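Local coordinates for sterol regulatory element-binding protein cleavage-activating protein (Schizosaccharomyces pombe, PDB 4YHC) that escorts the membrane-bound transcription factor precursor sre1 for processing at low sterol and low oxygen, the chain here being the WD40 domain of the escort, at residues A[296-308]-A[348-362]. The protein carries 9 engineered substitutions. Numbering follows the deposited sequence.
Sequences TEKVLYYYYGNES and EVEDASESVMSSDGL. Engineered in segment 296-308: S308 (natural residue Cys). Engineered in segment 348-362: S355 (natural residue Cys).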
ATOM      1  N   THR A 296      -3.702 -18.844  14.103  1.00 22.37           N
ATOM      2  CA  THR A 296      -3.868 -18.057  15.368  1.00 23.49           C
ATOM      3  C   THR A 296      -4.555 -16.695  15.196  1.00 22.21           C
ATOM      4  O   THR A 296      -4.832 -16.021  16.166  1.00 21.45           O
ATOM      5  CB  THR A 296      -2.490 -17.777  15.963  1.00 22.68           C
ATOM      6  OG1 THR A 296      -1.704 -17.059  15.016  1.00 23.92           O
ATOM      7  CG2 THR A 296      -1.759 -19.122  16.269  1.00 28.05           C
ATOM      8  N   GLU A 297      -4.822 -16.311  13.948  1.00 21.88           N
ATOM      9  CA  GLU A 297      -5.308 -15.000  13.640  1.00 26.73           C
ATOM     10  C   GLU A 297      -4.478 -13.865  14.235  1.00 19.49           C
ATOM     11  O   GLU A 297      -4.988 -12.786  14.386  1.00 26.06           O
ATOM     12  CB  GLU A 297      -6.781 -14.878  14.060  1.00 30.42           C
ATOM     13  CG  GLU A 297      -7.661 -15.838  13.276  1.00 36.63           C
ATOM     14  CD  GLU A 297      -8.352 -15.216  12.073  1.00 60.14           C
ATOM     15  OE1 GLU A 297      -9.141 -15.929  11.396  1.00 59.45           O
ATOM     16  OE2 GLU A 297      -8.105 -14.013  11.785  1.00 73.94           O
ATOM     17  N   LYS A 298      -3.214 -14.093  14.509  1.00 19.16           N
ATOM     18  CA  LYS A 298      -2.289 -13.040  14.964  1.00 16.86           C
ATOM     19  C   LYS A 298      -1.645 -12.350  13.740  1.00 21.34           C
ATOM     20  O   LYS A 298      -1.394 -12.963  12.736  1.00 19.21           O
ATOM     21  CB  LYS A 298      -1.161 -13.593  15.823  1.00 25.19           C
ATOM     22  CG  LYS A 298      -1.623 -14.225  17.132  1.00 34.00           C
ATOM     23  CD  LYS A 298      -2.017 -13.190  18.150  1.00 46.25           C
ATOM     24  CE  LYS A 298      -2.192 -13.804  19.541  1.00 53.28           C
ATOM     25  NZ  LYS A 298      -3.607 -14.213  19.684  1.00 54.05           N
ATOM     26  N   VAL A 299      -1.312 -11.077  13.881  1.00 18.82           N
ATOM     27  CA  VAL A 299      -0.521 -10.382  12.816  1.00 20.37           C
ATOM     28  C   VAL A 299       0.972 -10.644  13.042  1.00 17.87           C
ATOM     29  O   VAL A 299       1.516 -10.456  14.103  1.00 20.68           O
ATOM     30  CB  VAL A 299      -0.888  -8.893  12.734  1.00 19.47           C
ATOM     31  CG1 VAL A 299      -0.047  -8.116  11.641  1.00 15.54           C
ATOM     32  CG2 VAL A 299      -2.386  -8.756  12.486  1.00 18.84           C
ATOM     33  N   LEU A 300       1.620 -11.074  11.994  1.00 15.62           N
ATOM     34  CA  LEU A 300       3.026 -11.383  12.004  1.00 15.50           C
ATOM     35  C   LEU A 300       3.861 -10.585  10.959  1.00 15.26           C
ATOM     36  O   LEU A 300       3.405 -10.290   9.891  1.00 15.19           O
ATOM     37  CB  LEU A 300       3.235 -12.866  11.772  1.00 15.64           C
ATOM     38  CG  LEU A 300       3.058 -13.992  12.788  1.00 27.12           C
ATOM     39  CD1 LEU A 300       4.197 -14.020  13.752  1.00 26.33           C
ATOM     40  CD2 LEU A 300       1.780 -13.865  13.540  1.00 33.91           C
ATOM     41  N   TYR A 301       5.094 -10.308  11.328  1.00 16.25           N
ATOM     42  CA  TYR A 301       6.083  -9.611  10.475  1.00 19.36           C
ATOM     43  C   TYR A 301       7.319 -10.462  10.382  1.00 18.39           C
ATOM     44  O   TYR A 301       7.896 -10.845  11.396  1.00 20.20           O
ATOM     45  CB  TYR A 301       6.416  -8.242  11.038  1.00 14.93           C
ATOM     46  CG  TYR A 301       5.229  -7.327  11.069  1.00 15.47           C
ATOM     47  CD1 TYR A 301       4.331  -7.351  12.133  1.00 15.10           C
ATOM     48  CD2 TYR A 301       5.029  -6.407  10.028  1.00 18.02           C
ATOM     49  CE1 TYR A 301       3.236  -6.501  12.166  1.00 18.96           C
ATOM     50  CE2 TYR A 301       3.946  -5.568  10.040  1.00 16.03           C
ATOM     51  CZ  TYR A 301       3.059  -5.591  11.125  1.00 20.76           C
ATOM     52  OH  TYR A 301       1.979  -4.798  11.066  1.00 21.69           O
ATOM     53  N   TYR A 302       7.628 -10.901   9.163  1.00 15.00           N
ATOM     54  CA  TYR A 302       8.838 -11.627   8.900  1.00 19.69           C
ATOM     55  C   TYR A 302       9.776 -10.682   8.165  1.00 23.87           C
ATOM     56  O   TYR A 302       9.363 -10.044   7.144  1.00 17.87           O
ATOM     57  CB  TYR A 302       8.541 -12.819   8.015  1.00 15.19           C
ATOM     58  CG  TYR A 302       8.008 -14.040   8.697  1.00 18.52           C
ATOM     59  CD1 TYR A 302       6.908 -13.975   9.523  1.00 18.37           C
ATOM     60  CD2 TYR A 302       8.581 -15.282   8.460  1.00 25.31           C
ATOM     61  CE1 TYR A 302       6.383 -15.113  10.116  1.00 24.38           C
ATOM     62  CE2 TYR A 302       8.083 -16.439   9.070  1.00 29.05           C
ATOM     63  CZ  TYR A 302       6.983 -16.332   9.889  1.00 26.58           C
ATOM     64  OH  TYR A 302       6.477 -17.448  10.400  1.00 26.96           O
ATOM     65  N   TYR A 303      10.956 -10.542   8.709  1.00 15.22           N
ATOM     66  CA  TYR A 303      12.021  -9.692   8.190  1.00 14.95           C
ATOM     67  C   TYR A 303      13.222 -10.557   7.800  1.00 23.20           C
ATOM     68  O   TYR A 303      13.749 -11.379   8.634  1.00 19.55           O
ATOM     69  CB  TYR A 303      12.435  -8.682   9.265  1.00 17.92           C
ATOM     70  CG  TYR A 303      13.641  -7.860   8.895  1.00 21.93           C
ATOM     71  CD1 TYR A 303      13.517  -6.712   8.068  1.00 22.06           C
ATOM     72  CD2 TYR A 303      14.904  -8.193   9.364  1.00 22.02           C
ATOM     73  CE1 TYR A 303      14.640  -5.949   7.724  1.00 18.11           C
ATOM     74  CE2 TYR A 303      16.019  -7.438   9.051  1.00 22.17           C
ATOM     75  CZ  TYR A 303      15.866  -6.302   8.241  1.00 22.84           C
ATOM     76  OH  TYR A 303      16.978  -5.586   7.906  1.00 25.90           O
ATOM     77  N   TYR A 304      13.659 -10.405   6.554  1.00 18.70           N
ATOM     78  CA  TYR A 304      14.805 -11.137   6.033  1.00 18.71           C
ATOM     79  C   TYR A 304      15.935 -10.183   5.673  1.00 29.45           C
ATOM     80  O   TYR A 304      15.729  -9.223   4.936  1.00 20.86           O
ATOM     81  CB  TYR A 304      14.423 -11.929   4.781  1.00 17.01           C
ATOM     82  CG  TYR A 304      13.230 -12.841   4.931  1.00 23.12           C
ATOM     83  CD1 TYR A 304      11.948 -12.381   4.679  1.00 24.91           C
ATOM     84  CD2 TYR A 304      13.387 -14.166   5.307  1.00 26.33           C
ATOM     85  CE1 TYR A 304      10.855 -13.212   4.805  1.00 25.61           C
ATOM     86  CE2 TYR A 304      12.299 -15.005   5.437  1.00 25.59           C
ATOM     87  CZ  TYR A 304      11.036 -14.522   5.184  1.00 23.09           C
ATOM     88  OH  TYR A 304       9.948 -15.349   5.310  1.00 24.21           O
ATOM     89  N   GLY A 305      17.130 -10.454   6.181  1.00 24.69           N
ATOM     90  CA  GLY A 305      18.296  -9.680   5.797  1.00 40.85           C
ATOM     91  C   GLY A 305      19.258  -9.327   6.910  1.00 52.67           C
ATOM     92  O   GLY A 305      18.891  -9.282   8.082  1.00 57.69           O
ATOM     93  N   ASN A 306      20.503  -9.069   6.526  1.00 65.81           N
ATOM     94  CA  ASN A 306      21.520  -8.598   7.454  1.00 76.37           C
ATOM     95  C   ASN A 306      21.521  -7.076   7.493  1.00 92.96           C
ATOM     96  O   ASN A 306      22.240  -6.467   8.282  1.00 98.24           O
ATOM     97  CB  ASN A 306      22.900  -9.116   7.049  1.00 74.54           C
ATOM     98  CG  ASN A 306      22.902 -10.604   6.764  1.00 75.58           C
ATOM     99  OD1 ASN A 306      21.849 -11.221   6.618  1.00 81.27           O
ATOM    100  ND2 ASN A 306      24.092 -11.190   6.688  1.00 72.05           N
ATOM    101  N   GLU A 307      20.706  -6.475   6.627  1.00102.42           N
ATOM    102  CA  GLU A 307      20.519  -5.024   6.580  1.00111.00           C
ATOM    103  C   GLU A 307      21.547  -4.298   5.711  1.00119.40           C
ATOM    104  O   GLU A 307      22.534  -4.887   5.269  1.00121.40           O
ATOM    105  CB  GLU A 307      20.489  -4.428   7.990  1.00107.40           C
ATOM    106  CG  GLU A 307      20.332  -2.915   8.032  1.00 99.98           C
ATOM    107  CD  GLU A 307      19.174  -2.415   7.187  1.00 88.44           C
ATOM    108  OE1 GLU A 307      18.954  -1.188   7.150  1.00 84.60           O
ATOM    109  OE2 GLU A 307      18.485  -3.245   6.559  1.00 80.07           O
ATOM    110  N   SER A 308      21.290  -3.012   5.479  1.00124.78           N
ATOM    111  CA  SER A 308      22.111  -2.161   4.620  1.00125.62           C
ATOM    112  C   SER A 308      23.613  -2.358   4.817  1.00131.29           C
ATOM    113  O   SER A 308      24.212  -3.264   4.237  1.00135.60           O
ATOM    114  CB  SER A 308      21.735  -0.689   4.835  1.00120.68           C
ATOM    115  OG  SER A 308      22.779   0.187   4.446  1.00118.23           O
ATOM    116  N   GLU A 348       5.630 -10.942  16.310  1.00 20.44           N
ATOM    117  CA  GLU A 348       4.212 -11.192  16.409  1.00 16.93           C
ATOM    118  C   GLU A 348       3.581 -10.094  17.213  1.00 17.62           C
ATOM    119  O   GLU A 348       4.102  -9.740  18.228  1.00 20.68           O
ATOM    120  CB  GLU A 348       3.988 -12.537  17.141  1.00 19.70           C
ATOM    121  CG  GLU A 348       2.523 -12.832  17.485  1.00 23.08           C
ATOM    122  CD  GLU A 348       2.376 -14.326  17.963  1.00 64.84           C
ATOM    123  OE1 GLU A 348       1.409 -15.001  17.657  1.00 62.41           O
ATOM    124  OE2 GLU A 348       3.294 -14.877  18.565  1.00 66.78           O
ATOM    125  N   VAL A 349       2.455  -9.575  16.776  1.00 18.43           N
ATOM    126  CA  VAL A 349       1.782  -8.501  17.464  1.00 22.23           C
ATOM    127  C   VAL A 349       0.523  -9.011  18.230  1.00 33.86           C
ATOM    128  O   VAL A 349      -0.302  -9.762  17.663  1.00 29.60           O
ATOM    129  CB  VAL A 349       1.276  -7.441  16.420  1.00 23.63           C
ATOM    130  CG1 VAL A 349       0.451  -6.373  17.102  1.00 21.95           C
ATOM    131  CG2 VAL A 349       2.429  -6.853  15.658  1.00 18.14           C
ATOM    132  N   GLU A 350       0.316  -8.484  19.430  1.00 40.34           N
ATOM    133  CA  GLU A 350      -0.907  -8.746  20.230  1.00 40.19           C
ATOM    134  C   GLU A 350      -2.135  -8.126  19.580  1.00 35.18           C
ATOM    135  O   GLU A 350      -2.077  -7.071  18.940  1.00 33.93           O
ATOM    136  CB  GLU A 350      -0.773  -8.264  21.681  1.00 40.33           C
ATOM    137  CG  GLU A 350      -0.683  -6.752  21.850  1.00 60.68           C
ATOM    138  CD  GLU A 350      -0.612  -6.350  23.326  1.00 83.02           C
ATOM    139  OE1 GLU A 350      -1.065  -7.149  24.177  1.00 93.29           O
ATOM    140  OE2 GLU A 350      -0.119  -5.243  23.644  1.00 86.92           O
ATOM    141  N   ASP A 351      -3.240  -8.831  19.703  1.00 34.95           N
ATOM    142  CA  ASP A 351      -4.485  -8.441  19.069  1.00 44.63           C
ATOM    143  C   ASP A 351      -4.916  -7.018  19.431  1.00 44.82           C
ATOM    144  O   ASP A 351      -5.510  -6.291  18.615  1.00 40.06           O
ATOM    145  CB  ASP A 351      -5.585  -9.420  19.496  1.00 58.33           C
ATOM    146  CG  ASP A 351      -6.285 -10.014  18.317  1.00 76.14           C
ATOM    147  OD1 ASP A 351      -7.232  -9.350  17.823  1.00 81.13           O
ATOM    148  OD2 ASP A 351      -5.869 -11.117  17.868  1.00 78.74           O
ATOM    149  N   ALA A 352      -4.576  -6.613  20.654  1.00 40.01           N
ATOM    150  CA  ALA A 352      -4.994  -5.333  21.154  1.00 39.03           C
ATOM    151  C   ALA A 352      -4.454  -4.216  20.248  1.00 35.29           C
ATOM    152  O   ALA A 352      -5.103  -3.178  20.159  1.00 34.97           O
ATOM    153  CB  ALA A 352      -4.537  -5.130  22.599  1.00 32.07           C
ATOM    154  N   SER A 353      -3.298  -4.410  19.594  1.00 23.63           N
ATOM    155  CA  SER A 353      -2.710  -3.331  18.775  1.00 26.27           C
ATOM    156  C   SER A 353      -3.213  -3.299  17.359  1.00 25.15           C
ATOM    157  O   SER A 353      -3.251  -4.275  16.698  1.00 26.34           O
ATOM    158  CB  SER A 353      -1.174  -3.406  18.737  1.00 22.32           C
ATOM    159  OG  SER A 353      -0.591  -2.904  19.884  1.00 25.43           O
ATOM    160  N   GLU A 354      -3.397  -2.111  16.826  1.00 21.29           N
ATOM    161  CA  GLU A 354      -3.412  -1.959  15.424  1.00 19.48           C
ATOM    162  C   GLU A 354      -1.953  -1.695  15.042  1.00 23.96           C
ATOM    163  O   GLU A 354      -1.341  -0.731  15.538  1.00 27.14           O
ATOM    164  CB  GLU A 354      -4.289  -0.784  15.027  1.00 17.53           C
ATOM    165  CG  GLU A 354      -4.309  -0.392  13.568  1.00 16.50           C
ATOM    166  CD  GLU A 354      -4.920  -1.422  12.589  1.00 33.22           C
ATOM    167  OE1 GLU A 354      -5.414  -2.512  13.041  1.00 29.83           O
ATOM    168  OE2 GLU A 354      -4.873  -1.138  11.344  1.00 24.81           O
ATOM    169  N   SER A 355      -1.430  -2.435  14.078  1.00 16.67           N
ATOM    170  CA  SER A 355      -0.064  -2.223  13.638  1.00 15.74           C
ATOM    171  C   SER A 355       0.076  -2.154  12.136  1.00 15.52           C
ATOM    172  O   SER A 355      -0.748  -2.686  11.419  1.00 15.52           O
ATOM    173  CB  SER A 355       0.809  -3.354  14.144  1.00 15.66           C
ATOM    174  OG  SER A 355       0.603  -4.540  13.455  1.00 16.45           O
ATOM    175  N   VAL A 356       1.182  -1.589  11.666  1.00 15.37           N
ATOM    176  CA  VAL A 356       1.424  -1.446  10.274  1.00 16.75           C
ATOM    177  C   VAL A 356       2.917  -1.156  10.055  1.00 19.05           C
ATOM    178  O   VAL A 356       3.557  -0.454  10.832  1.00 15.35           O
ATOM    179  CB  VAL A 356       0.548  -0.357   9.666  1.00 18.53           C
ATOM    180  CG1 VAL A 356       0.620   0.967  10.453  1.00 18.05           C
ATOM    181  CG2 VAL A 356       0.840  -0.102   8.185  1.00 16.83           C
ATOM    182  N   MET A 357       3.485  -1.743   9.023  1.00 14.93           N
ATOM    183  CA  MET A 357       4.897  -1.457   8.696  1.00 14.87           C
ATOM    184  C   MET A 357       5.076  -0.306   7.713  1.00 14.89           C
ATOM    185  O   MET A 357       4.206  -0.030   6.875  1.00 14.89           O
ATOM    186  CB  MET A 357       5.620  -2.691   8.215  1.00 20.20           C
ATOM    187  CG  MET A 357       5.216  -3.246   6.872  1.00 30.13           C
ATOM    188  SD  MET A 357       6.116  -4.811   6.563  1.00 20.51           S
ATOM    189  CE  MET A 357       5.507  -5.196   4.997  1.00 14.64           C
ATOM    190  N   SER A 358       6.207   0.325   7.806  1.00 14.93           N
ATOM    191  CA  SER A 358       6.581   1.352   6.867  1.00 16.36           C
ATOM    192  C   SER A 358       6.722   0.824   5.451  1.00 17.40           C
ATOM    193  O   SER A 358       6.808  -0.405   5.234  1.00 14.80           O
ATOM    194  CB  SER A 358       7.874   2.003   7.326  1.00 17.35           C
ATOM    195  OG  SER A 358       8.920   1.073   7.298  1.00 17.63           O
ATOM    196  N   SER A 359       6.769   1.741   4.457  1.00 14.99           N
ATOM    197  CA  SER A 359       6.679   1.262   3.072  1.00 17.23           C
ATOM    198  C   SER A 359       7.882   0.432   2.621  1.00 16.35           C
ATOM    199  O   SER A 359       7.771  -0.371   1.676  1.00 17.69           O
ATOM    200  CB  SER A 359       6.495   2.469   2.123  1.00 20.13           C
ATOM    201  OG  SER A 359       7.521   3.386   2.407  1.00 31.92           O
ATOM    202  N   ASP A 360       9.039   0.592   3.266  1.00 16.49           N
ATOM    203  CA  ASP A 360      10.176  -0.293   2.976  1.00 17.78           C
ATOM    204  C   ASP A 360      10.313  -1.526   3.922  1.00 17.15           C
ATOM    205  O   ASP A 360      11.240  -2.260   3.796  1.00 15.75           O
ATOM    206  CB  ASP A 360      11.518   0.449   2.921  1.00 15.18           C
ATOM    207  CG  ASP A 360      11.882   1.051   4.207  1.00 16.83           C
ATOM    208  OD1 ASP A 360      11.107   0.849   5.174  1.00 21.29           O
ATOM    209  OD2 ASP A 360      12.947   1.688   4.297  1.00 18.11           O
ATOM    210  N   GLY A 361       9.357  -1.745   4.787  1.00 14.80           N
ATOM    211  CA  GLY A 361       9.374  -2.839   5.729  1.00 15.55           C
ATOM    212  C   GLY A 361      10.364  -2.730   6.886  1.00 20.40           C
ATOM    213  O   GLY A 361      10.594  -3.692   7.614  1.00 18.54           O
ATOM    214  N   LEU A 362      11.042  -1.611   7.017  1.00 16.28           N
ATOM    215  CA  LEU A 362      12.070  -1.504   8.036  1.00 20.55           C
ATOM    216  C   LEU A 362      11.555  -1.191   9.463  1.00 20.02           C
ATOM    217  O   LEU A 362      12.242  -1.510  10.441  1.00 21.33           O
ATOM    218  CB  LEU A 362      13.124  -0.427   7.674  1.00 16.76           C
ATOM    219  CG  LEU A 362      14.104  -0.834   6.582  1.00 22.35           C
ATOM    220  CD1 LEU A 362      15.126   0.300   6.371  1.00 18.23           C
ATOM    221  CD2 LEU A 362      14.825  -2.106   6.986  1.00 24.86           C
TER
HETATM  222  O   HOH W   1      -2.294  -9.587  16.159  1.00 26.73           O
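The Y301 ring meets segment 348-362 largely through its edges. S355 OG and M357 SD both lie at the rim, near the ring plane. V349 CG2 also comes in at the edge, 3.6 Å from Y301 CE1. M357 CB approaches Y301 CE2 obliquely. The M357 sulfur makes a Met-aromatic contact, with SD 5.2 Å from the centroid of the Y301 ring. The Y303 ring is met obliquely, by L362 CD2 at CE1.

This is a junction between two neighbouring sheets of the WD40 beta-propeller. Strand 299-304 pairs with 344-349. The chain then turns through a type I turn, E350 to S353, into 354-357, an edge strand of the next sheet. The axes of 299-304 and 354-357 come within 9.1 Å of each other, and Y301 spans the gap. Its CG lies beside the backbone N (chi1 -63°), and the ring carries OH to S355 OG, 2.8 Å away, in a hydrogen bond. S355 is engineered, a cysteine in nature. A leucine in place of Y301 would probably open a gap beside V349 and M357 and leave S355 OG without this hydroxyl partner.

Nearer the strand's start, L300 and E348 lie side by side, with L300 CD1 against E348 CB. K298 crosses E348, its CG 3.2 Å from E348 OE1. The NZ of K298 is 4.2 Å from D351 OD2, beyond a salt bridge. V349 N donates to V299 O at 3.0 Å, nearly straight (169°). A water links the same pair, accepting from V299 N and donating to V349 O.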